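Local coordinates for protein putative aminooxidase (Propionibacterium acnes, PDB 2BA9) that isomerises polyunsaturated fatty acids to make conjugated linoleic acid, with flavin-adenine dinucleotide bound in a fold of the flavin-containing amine oxidoreductase family, at residues 52-57 against 321-326; 264-269 against 392-397; 293-298 against 312-317. All blocks are in the same frame, centred on the assembly; numbering follows the deposited sequence.

Contact 1: 52-57 against 321-326; sequences HGRRYE and PHQIIT
Tyr56 and Ile324 meet where 52-57 and 321-326 run in roughly the same direction, the touching parts 21° apart end to end. The backbones stay too far apart for sheet pairing: even the CA atoms of Tyr56 and Ile324 are 6.8 Å from each other, so side chains and waters fill the gap. Ile324 lays CG1 over one face of the Tyr56 ring, toward its rim, a CH-pi contact with CG1 4.2 Å from the ring centroid. The ring gets there because CG of Tyr56 sits between the backbone N and the carbonyl carbon (chi1 61°). Its hydroxyl reaches past the contact to Glu364.

Gln323 handles the polar end. Its OE1 accepts from Ile324 N at 3.1 Å and also accepts a hydrogen bond from a water, which gives a weak second one to Arg54 O. NE2 bonds to Tyr51 O and to another water, which is held in turn by Arg54 NH2 at 3.0 Å. Further along, Glu57 N donates to a third water, which shares a 3.2 Å bond with Thr326 OG1; OG1 is also hydrogen-bonded to Tyr328 OH. Thr326 CG2 packs against Glu57 O at 3.4 Å.

The contact thus sets the short hairpin of strands 50-51 and 54-55 beside strand 325-330, with Ala285 of strand 277-288 and Ile363 of strand 359-373 packing on both Tyr56 and Ile324.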
loop_
_atom_site.group_PDB
_atom_site.type_symbol
_atom_site.label_atom_id
_atom_site.label_comp_id
_atom_site.label_asym_id
_atom_site.label_seq_id
_atom_site.Cartn_x
_atom_site.Cartn_y
_atom_site.Cartn_z
ATOM N N HIS A 52 13.311 -9.400 -20.763
ATOM C CA HIS A 52 14.702 -9.454 -21.211
ATOM C C HIS A 52 15.681 -9.800 -20.079
ATOM O O HIS A 52 16.638 -9.070 -19.837
ATOM C CB HIS A 52 15.096 -8.131 -21.897
ATOM C CG HIS A 52 14.555 -7.976 -23.291
ATOM N ND1 HIS A 52 14.943 -6.950 -24.130
ATOM C CD2 HIS A 52 13.674 -8.724 -23.999
ATOM C CE1 HIS A 52 14.304 -7.055 -25.282
ATOM N NE2 HIS A 52 13.535 -8.130 -25.234
ATOM N N GLY A 53 15.416 -10.901 -19.379
ATOM C CA GLY A 53 16.361 -11.450 -18.403
ATOM C C GLY A 53 16.379 -10.799 -17.028
ATOM O O GLY A 53 17.164 -11.193 -16.171
ATOM N N ARG A 54 15.528 -9.800 -16.809
ATOM C CA ARG A 54 15.494 -9.078 -15.535
ATOM C C ARG A 54 14.045 -8.767 -15.195
ATOM O O ARG A 54 13.174 -8.795 -16.061
ATOM C CB ARG A 54 16.317 -7.774 -15.598
ATOM C CG ARG A 54 17.803 -7.987 -15.909
ATOM C CD ARG A 54 18.685 -6.795 -15.566
ATOM N NE ARG A 54 18.818 -5.868 -16.681
ATOM C CZ ARG A 54 19.713 -4.878 -16.763
ATOM N NH1 ARG A 54 20.603 -4.672 -15.788
ATOM N NH2 ARG A 54 19.725 -4.095 -17.838
ATOM N N ARG A 55 13.796 -8.497 -13.925
ATOM C CA ARG A 55 12.450 -8.249 -13.462
ATOM C C ARG A 55 12.185 -6.767 -13.296
ATOM O O ARG A 55 13.017 -6.014 -12.785
ATOM C CB ARG A 55 12.179 -8.993 -12.149
ATOM C CG ARG A 55 12.381 -10.505 -12.260
ATOM C CD ARG A 55 12.284 -11.207 -10.935
ATOM N NE ARG A 55 10.905 -11.352 -10.472
ATOM C CZ ARG A 55 10.526 -12.104 -9.439
ATOM N NH1 ARG A 55 11.413 -12.794 -8.732
ATOM N NH2 ARG A 55 9.245 -12.174 -9.110
ATOM N N TYR A 56 10.996 -6.353 -13.706
ATOM C CA TYR A 56 10.551 -4.996 -13.462
ATOM C C TYR A 56 9.405 -5.034 -12.456
ATOM O O TYR A 56 8.890 -6.108 -12.131
ATOM C CB TYR A 56 10.142 -4.307 -14.766
ATOM C CG TYR A 56 9.001 -4.961 -15.506
ATOM C CD1 TYR A 56 7.701 -4.496 -15.368
ATOM C CD2 TYR A 56 9.222 -6.031 -16.362
ATOM C CE1 TYR A 56 6.648 -5.074 -16.065
ATOM C CE2 TYR A 56 8.180 -6.617 -17.059
ATOM C CZ TYR A 56 6.893 -6.135 -16.903
ATOM O OH TYR A 56 5.856 -6.718 -17.593
ATOM N N GLU A 57 9.022 -3.861 -11.962
ATOM C CA GLU A 57 8.025 -3.762 -10.919
ATOM C C GLU A 57 6.739 -3.201 -11.522
ATOM O O GLU A 57 6.710 -2.093 -12.091
ATOM C CB GLU A 57 8.513 -2.867 -9.772
ATOM C CG GLU A 57 9.813 -3.297 -9.065
ATOM C CD GLU A 57 9.639 -4.431 -8.049
ATOM O OE1 GLU A 57 8.733 -5.288 -8.233
ATOM O OE2 GLU A 57 10.412 -4.461 -7.051
ATOM N N PRO A 321 18.841 1.006 -22.423
ATOM C CA PRO A 321 17.788 1.920 -22.884
ATOM C C PRO A 321 16.564 1.260 -23.488
ATOM O O PRO A 321 15.626 1.966 -23.899
ATOM C CB PRO A 321 18.476 2.769 -23.955
ATOM C CG PRO A 321 19.911 2.383 -23.938
ATOM C CD PRO A 321 20.018 1.049 -23.300
ATOM N N HIS A 322 16.584 -0.067 -23.563
ATOM C CA HIS A 322 15.476 -0.837 -24.105
ATOM C C HIS A 322 14.738 -1.578 -22.991
ATOM O O HIS A 322 13.933 -2.475 -23.277
ATOM C CB HIS A 322 15.990 -1.820 -25.161
ATOM C CG HIS A 322 16.770 -1.163 -26.253
ATOM N ND1 HIS A 322 16.256 -0.141 -27.020
ATOM C CD2 HIS A 322 18.031 -1.369 -26.696
ATOM C CE1 HIS A 322 17.166 0.255 -27.890
ATOM N NE2 HIS A 322 18.249 -0.481 -27.721
ATOM N N GLN A 323 15.007 -1.203 -21.735
ATOM C CA GLN A 323 14.298 -1.777 -20.579
ATOM C C GLN A 323 13.045 -0.982 -20.205
ATOM O O GLN A 323 12.791 0.109 -20.740
ATOM C CB GLN A 323 15.231 -1.895 -19.351
ATOM C CG GLN A 323 15.873 -3.273 -19.196
ATOM C CD GLN A 323 14.875 -4.379 -18.887
ATOM O OE1 GLN A 323 13.734 -4.118 -18.474
ATOM N NE2 GLN A 323 15.310 -5.639 -19.063
ATOM N N ILE A 324 12.281 -1.538 -19.259
ATOM C CA ILE A 324 10.982 -0.989 -18.878
ATOM C C ILE A 324 11.085 0.245 -18.001
ATOM O O ILE A 324 11.866 0.290 -17.040
ATOM C CB ILE A 324 10.112 -2.050 -18.156
ATOM C CG1 ILE A 324 9.807 -3.229 -19.093
ATOM C CG2 ILE A 324 8.787 -1.462 -17.684
ATOM C CD1 ILE A 324 9.033 -2.832 -20.339
ATOM N N ILE A 325 10.279 1.247 -18.353
ATOM C CA ILE A 325 10.072 2.438 -17.548
ATOM C C ILE A 325 8.595 2.420 -17.211
ATOM O O ILE A 325 7.756 2.389 -18.115
ATOM C CB ILE A 325 10.377 3.725 -18.352
ATOM C CG1 ILE A 325 11.843 3.759 -18.814
ATOM C CG2 ILE A 325 9.995 4.950 -17.557
ATOM C CD1 ILE A 325 12.891 3.999 -17.729
ATOM N N THR A 326 8.264 2.394 -15.925
ATOM C CA THR A 326 6.863 2.336 -15.525
ATOM C C THR A 326 6.375 3.753 -15.190
ATOM O O THR A 326 7.137 4.589 -14.682
ATOM C CB THR A 326 6.608 1.347 -14.338
ATOM O OG1 THR A 326 7.537 1.591 -13.278
ATOM C CG2 THR A 326 6.726 -0.110 -14.795
HETATM O O HOH W 1 13.068 -5.639 -16.323
HETATM O O HOH W 2 18.146 -5.733 -19.861
HETATM O O HOH W 3 9.295 -1.122 -13.211
#

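Contact 2: 264-269 against 392-397; sequences DADDDE and GRRNTF
Arg393 forms a salt-bridge network with Asp266 and Asp268 at the capping box that starts helix 267-273, and Arg394 makes a separate salt bridge beside it; both arginines reach over from the turn before strand 396-398. Arg393 NH1 carries two bonds, one to Asp266 OD2 and one to Asp268 OD2, each 3.0 Å long. Both carboxylate oxygens lie at the guanidinium edge, in its plane. Arg393 NH2 adds a longer bond to Asp268 OD2 at 3.2 Å, received on the anti lone pair of OD2, so one oxygen takes two nitrogens end-on. Asp266 OD2 is approached differently: NH1 comes from above the carboxylate plane, 41° out of it.

Arg394 takes Asp264. Its NH2 forms a salt bridge with Asp264 OD2 at 2.7 Å, the carboxylate and guanidinium planes turned 56° apart. The link from Arg394 NH1 to Asp266 runs through a water, which accepts from NH1 and donates to OD2.

One shell out, the helix itself fixes Asp266. As N-cap, it accepts from Glu269 N through OD1 at 2.9 Å, and Asp268 N adds a weak bond to the same oxygen. Its CG lies between the backbone N and the carbonyl carbon (chi1 70°), which turns OD1 back to these amides and leaves OD2 for Arg393. Arg231 ties the two sides together, with salt bridges to Asp264 and Glu269, a carbonyl that accepts from Arg394 NH2, and a bond to Thr396 OG1. The nearby arginines would probably favour the ionised carboxylates. The return half of the capping box is the bond from Asp266 N to Glu269 OE1, 3.0 Å long and received on the anti side of the oxygen.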
loop_
_atom_site.group_PDB
_atom_site.type_symbol
_atom_site.label_atom_id
_atom_site.label_comp_id
_atom_site.label_asym_id
_atom_site.label_seq_id
_atom_site.Cartn_x
_atom_site.Cartn_y
_atom_site.Cartn_z
ATOM N N ASP A 264 -21.891 -14.589 4.565
ATOM C CA ASP A 264 -23.056 -14.292 5.411
ATOM C C ASP A 264 -22.736 -13.080 6.289
ATOM O O ASP A 264 -22.830 -13.134 7.516
ATOM C CB ASP A 264 -23.421 -15.507 6.282
ATOM C CG ASP A 264 -22.261 -15.978 7.165
ATOM O OD1 ASP A 264 -21.135 -15.476 7.006
ATOM O OD2 ASP A 264 -22.464 -16.871 8.008
ATOM N N ALA A 265 -22.328 -11.989 5.649
ATOM C CA ALA A 265 -21.939 -10.773 6.360
ATOM C C ALA A 265 -23.064 -10.313 7.288
ATOM O O ALA A 265 -24.240 -10.306 6.900
ATOM C CB ALA A 265 -21.586 -9.671 5.369
ATOM N N ASP A 266 -22.714 -9.935 8.510
ATOM C CA ASP A 266 -23.721 -9.435 9.423
ATOM C C ASP A 266 -23.983 -7.934 9.221
ATOM O O ASP A 266 -23.360 -7.280 8.372
ATOM C CB ASP A 266 -23.405 -9.817 10.877
ATOM C CG ASP A 266 -22.219 -9.088 11.463
ATOM O OD1 ASP A 266 -21.849 -7.998 10.994
ATOM O OD2 ASP A 266 -21.676 -9.619 12.446
ATOM N N ASP A 267 -24.941 -7.414 9.986
ATOM C CA ASP A 267 -25.410 -6.030 9.848
ATOM C C ASP A 267 -24.263 -5.024 9.916
ATOM O O ASP A 267 -24.248 -4.031 9.178
ATOM C CB ASP A 267 -26.447 -5.702 10.948
ATOM C CG ASP A 267 -27.826 -6.253 10.646
ATOM O OD1 ASP A 267 -28.130 -6.464 9.459
ATOM O OD2 ASP A 267 -28.633 -6.455 11.598
ATOM N N ASP A 268 -23.305 -5.297 10.801
ATOM C CA ASP A 268 -22.175 -4.406 11.040
ATOM C C ASP A 268 -21.145 -4.488 9.921
ATOM O O ASP A 268 -20.561 -3.477 9.528
ATOM C CB ASP A 268 -21.515 -4.734 12.381
ATOM C CG ASP A 268 -22.322 -4.250 13.565
ATOM O OD1 ASP A 268 -23.149 -3.329 13.417
ATOM O OD2 ASP A 268 -22.130 -4.791 14.669
ATOM N N GLU A 269 -20.926 -5.696 9.422
ATOM C CA GLU A 269 -20.011 -5.900 8.327
ATOM C C GLU A 269 -20.517 -5.156 7.096
ATOM O O GLU A 269 -19.789 -4.331 6.546
ATOM C CB GLU A 269 -19.801 -7.394 8.070
ATOM C CG GLU A 269 -18.977 -8.059 9.169
ATOM C CD GLU A 269 -18.785 -9.552 8.965
ATOM O OE1 GLU A 269 -19.754 -10.232 8.547
ATOM O OE2 GLU A 269 -17.667 -10.044 9.242
ATOM N N GLY A 392 -12.491 -11.037 16.160
ATOM C CA GLY A 392 -12.796 -12.337 16.750
ATOM C C GLY A 392 -14.261 -12.740 16.717
ATOM O O GLY A 392 -14.595 -13.880 17.065
ATOM N N ARG A 393 -15.135 -11.824 16.291
ATOM C CA ARG A 393 -16.571 -12.113 16.184
ATOM C C ARG A 393 -16.838 -13.241 15.205
ATOM O O ARG A 393 -16.493 -13.146 14.019
ATOM C CB ARG A 393 -17.370 -10.886 15.743
ATOM C CG ARG A 393 -18.882 -11.149 15.687
ATOM C CD ARG A 393 -19.675 -10.008 15.084
ATOM N NE ARG A 393 -19.583 -8.781 15.872
ATOM C CZ ARG A 393 -20.295 -7.680 15.649
ATOM N NH1 ARG A 393 -21.187 -7.632 14.668
ATOM N NH2 ARG A 393 -20.111 -6.616 16.417
ATOM N N ARG A 394 -17.491 -14.286 15.713
ATOM C CA ARG A 394 -17.723 -15.522 14.970
ATOM C C ARG A 394 -16.435 -16.015 14.344
ATOM O O ARG A 394 -16.398 -16.383 13.164
ATOM C CB ARG A 394 -18.828 -15.339 13.930
ATOM C CG ARG A 394 -20.216 -15.267 14.559
ATOM C CD ARG A 394 -21.172 -14.506 13.680
ATOM N NE ARG A 394 -21.686 -15.324 12.590
ATOM C CZ ARG A 394 -22.013 -14.869 11.381
ATOM N NH1 ARG A 394 -21.863 -13.595 11.056
ATOM N NH2 ARG A 394 -22.492 -15.705 10.479
ATOM N N ASN A 395 -15.377 -15.989 15.158
ATOM C CA ASN A 395 -14.061 -16.509 14.789
ATOM C C ASN A 395 -13.486 -15.906 13.512
ATOM O O ASN A 395 -12.713 -16.551 12.803
ATOM C CB ASN A 395 -14.125 -18.030 14.677
ATOM C CG ASN A 395 -14.723 -18.669 15.902
ATOM O OD1 ASN A 395 -14.382 -18.302 17.025
ATOM N ND2 ASN A 395 -15.613 -19.628 15.705
ATOM N N THR A 396 -13.869 -14.658 13.245
ATOM C CA THR A 396 -13.403 -13.929 12.082
ATOM C C THR A 396 -12.542 -12.777 12.553
ATOM O O THR A 396 -12.959 -12.011 13.427
ATOM C CB THR A 396 -14.571 -13.357 11.283
ATOM O OG1 THR A 396 -15.472 -14.416 10.938
ATOM C CG2 THR A 396 -14.065 -12.671 10.017
ATOM N N PHE A 397 -11.347 -12.663 11.971
ATOM C CA PHE A 397 -10.430 -11.572 12.265
ATOM C C PHE A 397 -10.170 -10.762 10.998
ATOM O O PHE A 397 -10.234 -11.288 9.885
ATOM C CB PHE A 397 -9.136 -12.106 12.872
ATOM C CG PHE A 397 -9.331 -12.768 14.208
ATOM C CD1 PHE A 397 -9.223 -12.032 15.385
ATOM C CD2 PHE A 397 -9.639 -14.127 14.291
ATOM C CE1 PHE A 397 -9.391 -12.634 16.608
ATOM C CE2 PHE A 397 -9.829 -14.734 15.521
ATOM C CZ PHE A 397 -9.703 -13.989 16.682
HETATM O O HOH W 4 -20.055 -11.769 11.891
#

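Contact 3: 293-298 against 312-317; sequences TISGYV and VYYHRW
Gly296 and Tyr313 form the antiparallel hydrogen-bonded pair of this contact: Tyr313 N donates to Gly296 O at 2.9 Å and Gly296 N returns a longer bond to Tyr313 O at 3.3 Å. Packing is tight here. One face of the Tyr313 ring covers the glycine, with Gly296 CA 4.1 Å from the ring centroid; the glycine backbone has no side chain to hold the ring off. On the opposite face of the sheet, Val312 CG2 sits almost squarely over the centre of the Tyr297 ring, 3.7 Å from its centroid; the two side chains run side by side.

Toward Thr293 the pairing gives way to side chain and water. Ser295 OG, beside its own backbone N (chi1 -66°), replaces a carbonyl and accepts from His315 N at 2.8 Å. The His315 ring lies with one face against the backbone of Thr293 and Ile294. A water bridges Ile294 O to Tyr313 OH, accepting from the hydroxyl at 2.6 Å, and exposed Thr293 marks the open end.

Within the mixed sheet, strand 88-91 flanks 295-297 and strand 325-330 flanks 310-315, while Met352 and Phe355 of helix 341-355 cover Tyr313.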
loop_
_atom_site.group_PDB
_atom_site.type_symbol
_atom_site.label_atom_id
_atom_site.label_comp_id
_atom_site.label_asym_id
_atom_site.label_seq_id
_atom_site.Cartn_x
_atom_site.Cartn_y
_atom_site.Cartn_z
ATOM N N THR A 293 17.658 9.136 -17.843
ATOM C CA THR A 293 18.876 8.781 -17.118
ATOM C C THR A 293 18.624 8.809 -15.609
ATOM O O THR A 293 19.531 8.579 -14.816
ATOM C CB THR A 293 20.046 9.724 -17.489
ATOM O OG1 THR A 293 19.587 11.073 -17.586
ATOM C CG2 THR A 293 20.648 9.344 -18.835
ATOM N N ILE A 294 17.375 9.081 -15.231
ATOM C CA ILE A 294 16.965 9.242 -13.842
ATOM C C ILE A 294 15.423 9.172 -13.768
ATOM O O ILE A 294 14.753 9.413 -14.772
ATOM C CB ILE A 294 17.487 10.588 -13.286
ATOM C CG1 ILE A 294 17.417 10.608 -11.758
ATOM C CG2 ILE A 294 16.725 11.783 -13.913
ATOM C CD1 ILE A 294 18.212 11.774 -11.150
ATOM N N SER A 295 14.871 8.815 -12.605
ATOM C CA SER A 295 13.400 8.820 -12.411
ATOM C C SER A 295 12.893 10.266 -12.303
ATOM O O SER A 295 13.645 11.172 -11.996
ATOM C CB SER A 295 12.986 8.017 -11.169
ATOM O OG SER A 295 13.262 6.631 -11.319
ATOM N N GLY A 296 11.616 10.487 -12.560
ATOM C CA GLY A 296 11.073 11.843 -12.484
ATOM C C GLY A 296 9.745 11.940 -11.767
ATOM O O GLY A 296 8.870 11.099 -11.972
ATOM N N TYR A 297 9.611 12.973 -10.932
ATOM C CA TYR A 297 8.364 13.308 -10.238
ATOM C C TYR A 297 7.755 14.576 -10.826
ATOM O O TYR A 297 8.462 15.442 -11.367
ATOM C CB TYR A 297 8.598 13.538 -8.742
ATOM C CG TYR A 297 8.814 12.269 -7.932
ATOM C CD1 TYR A 297 7.877 11.830 -7.004
ATOM C CD2 TYR A 297 9.964 11.513 -8.103
ATOM C CE1 TYR A 297 8.102 10.661 -6.257
ATOM C CE2 TYR A 297 10.188 10.363 -7.383
ATOM C CZ TYR A 297 9.254 9.932 -6.466
ATOM O OH TYR A 297 9.508 8.767 -5.763
ATOM N N VAL A 298 6.434 14.681 -10.706
ATOM C CA VAL A 298 5.695 15.793 -11.297
ATOM C C VAL A 298 4.664 16.317 -10.308
ATOM O O VAL A 298 3.464 15.971 -10.389
ATOM C CB VAL A 298 5.045 15.412 -12.646
ATOM C CG1 VAL A 298 4.625 16.667 -13.429
ATOM C CG2 VAL A 298 5.997 14.605 -13.487
ATOM N N VAL A 312 4.617 10.468 -11.728
ATOM C CA VAL A 312 5.969 9.988 -11.521
ATOM C C VAL A 312 6.218 8.853 -12.495
ATOM O O VAL A 312 5.282 8.178 -12.938
ATOM C CB VAL A 312 6.204 9.500 -10.066
ATOM C CG1 VAL A 312 5.212 8.410 -9.699
ATOM C CG2 VAL A 312 7.649 9.004 -9.873
ATOM N N TYR A 313 7.483 8.679 -12.870
ATOM C CA TYR A 313 7.888 7.506 -13.636
ATOM C C TYR A 313 9.168 6.952 -13.059
ATOM O O TYR A 313 9.963 7.687 -12.490
ATOM C CB TYR A 313 8.013 7.802 -15.132
ATOM C CG TYR A 313 8.952 8.920 -15.500
ATOM C CD1 TYR A 313 10.327 8.710 -15.596
ATOM C CD2 TYR A 313 8.464 10.189 -15.782
ATOM C CE1 TYR A 313 11.178 9.744 -15.945
ATOM C CE2 TYR A 313 9.304 11.221 -16.127
ATOM C CZ TYR A 313 10.663 11.003 -16.215
ATOM O OH TYR A 313 11.502 12.059 -16.568
ATOM N N TYR A 314 9.338 5.646 -13.214
ATOM C CA TYR A 314 10.429 4.904 -12.601
ATOM C C TYR A 314 11.486 4.426 -13.602
ATOM O O TYR A 314 11.191 3.623 -14.494
ATOM C CB TYR A 314 9.823 3.721 -11.848
ATOM C CG TYR A 314 10.786 2.772 -11.176
ATOM C CD1 TYR A 314 11.964 3.215 -10.595
ATOM C CD2 TYR A 314 10.477 1.429 -11.091
ATOM C CE1 TYR A 314 12.832 2.323 -9.973
ATOM C CE2 TYR A 314 11.313 0.543 -10.480
ATOM C CZ TYR A 314 12.495 0.984 -9.922
ATOM O OH TYR A 314 13.305 0.079 -9.301
ATOM N N HIS A 315 12.705 4.944 -13.427
ATOM C CA HIS A 315 13.922 4.525 -14.130
ATOM C C HIS A 315 14.655 3.446 -13.313
ATOM O O HIS A 315 15.267 3.743 -12.298
ATOM C CB HIS A 315 14.827 5.766 -14.326
ATOM C CG HIS A 315 16.092 5.519 -15.102
ATOM N ND1 HIS A 315 17.337 5.507 -14.508
ATOM C CD2 HIS A 315 16.310 5.334 -16.427
ATOM C CE1 HIS A 315 18.266 5.305 -15.429
ATOM N NE2 HIS A 315 17.670 5.195 -16.603
ATOM N N ARG A 316 14.616 2.199 -13.770
ATOM C CA ARG A 316 15.066 1.056 -12.940
ATOM C C ARG A 316 16.441 0.497 -13.328
ATOM O O ARG A 316 17.347 0.392 -12.481
ATOM C CB ARG A 316 14.020 -0.068 -12.987
ATOM C CG ARG A 316 14.393 -1.349 -12.211
ATOM C CD ARG A 316 13.137 -2.161 -11.908
ATOM N NE ARG A 316 13.367 -3.504 -11.369
ATOM C CZ ARG A 316 13.560 -3.794 -10.082
ATOM N NH1 ARG A 316 13.620 -2.838 -9.162
ATOM N NH2 ARG A 316 13.714 -5.056 -9.703
ATOM N N TRP A 317 16.574 0.108 -14.598
ATOM C CA TRP A 317 17.810 -0.449 -15.115
ATOM C C TRP A 317 18.510 0.604 -15.948
ATOM O O TRP A 317 18.130 0.854 -17.092
ATOM C CB TRP A 317 17.520 -1.691 -15.962
ATOM C CG TRP A 317 16.795 -2.772 -15.200
ATOM C CD1 TRP A 317 15.535 -3.250 -15.447
ATOM C CD2 TRP A 317 17.285 -3.497 -14.069
ATOM N NE1 TRP A 317 15.219 -4.228 -14.544
ATOM C CE2 TRP A 317 16.270 -4.397 -13.680
ATOM C CE3 TRP A 317 18.482 -3.475 -13.343
ATOM C CZ2 TRP A 317 16.421 -5.277 -12.610
ATOM C CZ3 TRP A 317 18.629 -4.351 -12.271
ATOM C CH2 TRP A 317 17.600 -5.236 -11.917
HETATM O O HOH W 5 14.040 11.634 -16.171
HETATM O O HOH W 6 15.534 5.744 -9.840
#

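In the fold
From the N terminus, the chain passes strands 9-12 and 33-36 of the parallel sheet, whose first turn carries a Rossmann-type glycine pattern consistent with FAD binding, and opens contact 1 at 52-57. Contact 2 opens at 264-269 before contact 1 has closed at 321-326, so these two cross. Contact 3 starts and finishes in between, at 293-298 and 312-317, within both larger loops; contact 2 closes last, at 392-397. Contacts 1 and 3 adjoin: Thr326 O meets Tyr314 N, and Arg55 O meets Arg316 NE, fastening the hairpin of strands 50-51 and 54-55 to the end of strand 310-315, inside the mixed sheet. Contact 2 lies across the molecule, where strand 396-398 is outermost in the parallel sheet, next to 249-252.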